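Local coordinates for protein cytochrome C (Marichromatium purpuratum 984, PDB 5LO9) that probably interconverts thiosulfate and tetrathionate as a fused thiosulfate dehydrogenase, passing electrons through four covalently bound c-type hemes, at residues 255-258 with 259-263. Numbering follows the deposited sequence.
Sequences GPLG and EMVRL
Gly255 and Glu259 meet at the first turn of helix 256-269, where Gly255 O takes a weak hydrogen bond from Glu259 N at 3.5 Å. Gly255 is the N-cap; its positive phi of 79° is easily adopted without a side chain, and Pro256 follows in the first turn, where a residue lacking an N-H costs no helical bond. That weak bond starts the i to i+4 ladder, and the next three are firmer: Met260 N reaches Pro256 O at 3.2 Å, Val261 N binds Leu257 O at 2.9 Å, and Arg262 N binds Gly258 O at 3.0 Å.

Apolar contact along the helix is slight. With CG1 anti to the backbone N (chi1 168°), CG2 of Val261 lies beside that N and faces back to the preceding turn, 4.3 Å from Leu257 CG. On the exposed side, Glu259 and Arg262, one turn apart, form a salt bridge, NH1 of Arg262 lying 3.0 Å from OE1 of Glu259; the bend at chi3 of the arginine helps turn its guanidinium back.

Gly258 and Val261 are buried; having no side chain, Gly258 adds no bulk here. Val261 packs on Trp362 and Met260 on Leu351 and Ala355 of helix 351-363, while Leu257 and Met260 also touch Val320 of the second subunit, on its strand 319-321.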
loop_
_atom_site.group_PDB
_atom_site.type_symbol
_atom_site.label_atom_id
_atom_site.label_comp_id
_atom_site.label_asym_id
_atom_site.label_seq_id
_atom_site.Cartn_x
_atom_site.Cartn_y
_atom_site.Cartn_z
ATOM N N GLY A 255 -5.955 3.066 18.672
ATOM C CA GLY A 255 -6.709 4.202 18.220
ATOM C C GLY A 255 -7.436 3.899 16.939
ATOM O O GLY A 255 -7.618 2.743 16.553
ATOM N N PRO A 256 -7.787 4.942 16.211
ATOM C CA PRO A 256 -8.678 4.760 15.061
ATOM C C PRO A 256 -8.204 3.725 14.071
ATOM O O PRO A 256 -9.021 2.962 13.547
ATOM C CB PRO A 256 -8.691 6.146 14.422
ATOM C CG PRO A 256 -8.410 7.102 15.555
ATOM C CD PRO A 256 -7.413 6.346 16.421
ATOM N N LEU A 257 -6.905 3.644 13.812
ATOM C CA LEU A 257 -6.432 2.611 12.901
ATOM C C LEU A 257 -6.888 1.228 13.341
ATOM O O LEU A 257 -7.187 0.375 12.502
ATOM C CB LEU A 257 -4.917 2.628 12.821
ATOM C CG LEU A 257 -4.356 1.561 11.891
ATOM C CD1 LEU A 257 -4.887 1.780 10.472
ATOM C CD2 LEU A 257 -2.834 1.602 11.885
ATOM N N GLY A 258 -6.870 0.966 14.655
ATOM C CA GLY A 258 -7.328 -0.315 15.176
ATOM C C GLY A 258 -8.793 -0.614 14.912
ATOM O O GLY A 258 -9.161 -1.764 14.653
ATOM N N GLU A 259 -9.656 0.400 15.017
ATOM C CA GLU A 259 -11.056 0.212 14.674
ATOM C C GLU A 259 -11.229 -0.146 13.206
ATOM O O GLU A 259 -12.132 -0.914 12.869
ATOM C CB GLU A 259 -11.866 1.469 14.995
ATOM C CG GLU A 259 -12.289 1.667 16.456
ATOM C CD GLU A 259 -12.726 0.374 17.180
ATOM O OE1 GLU A 259 -13.282 -0.560 16.530
ATOM O OE2 GLU A 259 -12.500 0.305 18.419
ATOM N N MET A 260 -10.396 0.404 12.323
ATOM C CA MET A 260 -10.474 0.077 10.900
ATOM C C MET A 260 -9.893 -1.295 10.621
ATOM O O MET A 260 -10.320 -1.981 9.679
ATOM C CB MET A 260 -9.730 1.093 10.038
ATOM C CG MET A 260 -10.426 2.415 9.816
ATOM S SD MET A 260 -11.938 2.434 8.818
ATOM C CE MET A 260 -11.226 2.014 7.211
ATOM N N VAL A 261 -8.845 -1.668 11.351
ATOM C CA VAL A 261 -8.327 -3.018 11.206
ATOM C C VAL A 261 -9.401 -4.030 11.596
ATOM O O VAL A 261 -9.612 -5.036 10.913
ATOM C CB VAL A 261 -7.039 -3.197 12.025
ATOM C CG1 VAL A 261 -6.676 -4.678 12.094
ATOM C CG2 VAL A 261 -5.886 -2.401 11.408
ATOM N N ARG A 262 -10.116 -3.762 12.676
ATOM C CA ARG A 262 -11.186 -4.655 13.094
ATOM C C ARG A 262 -12.275 -4.732 12.029
ATOM O O ARG A 262 -12.771 -5.821 11.693
ATOM C CB ARG A 262 -11.711 -4.169 14.434
ATOM C CG ARG A 262 -13.021 -4.762 14.891
ATOM C CD ARG A 262 -13.377 -4.221 16.287
ATOM N NE ARG A 262 -12.243 -4.444 17.170
ATOM C CZ ARG A 262 -11.959 -3.729 18.236
ATOM N NH1 ARG A 262 -12.739 -2.710 18.578
ATOM N NH2 ARG A 262 -10.882 -4.047 18.945
ATOM N N LEU A 263 -12.640 -3.590 11.454
ATOM C CA LEU A 263 -13.652 -3.606 10.402
ATOM C C LEU A 263 -13.166 -4.412 9.211
ATOM O O LEU A 263 -13.894 -5.243 8.678
ATOM C CB LEU A 263 -13.987 -2.187 9.964
ATOM C CG LEU A 263 -14.992 -2.108 8.814
ATOM C CD1 LEU A 263 -16.259 -2.697 9.231
ATOM C CD2 LEU A 263 -15.216 -0.676 8.402
#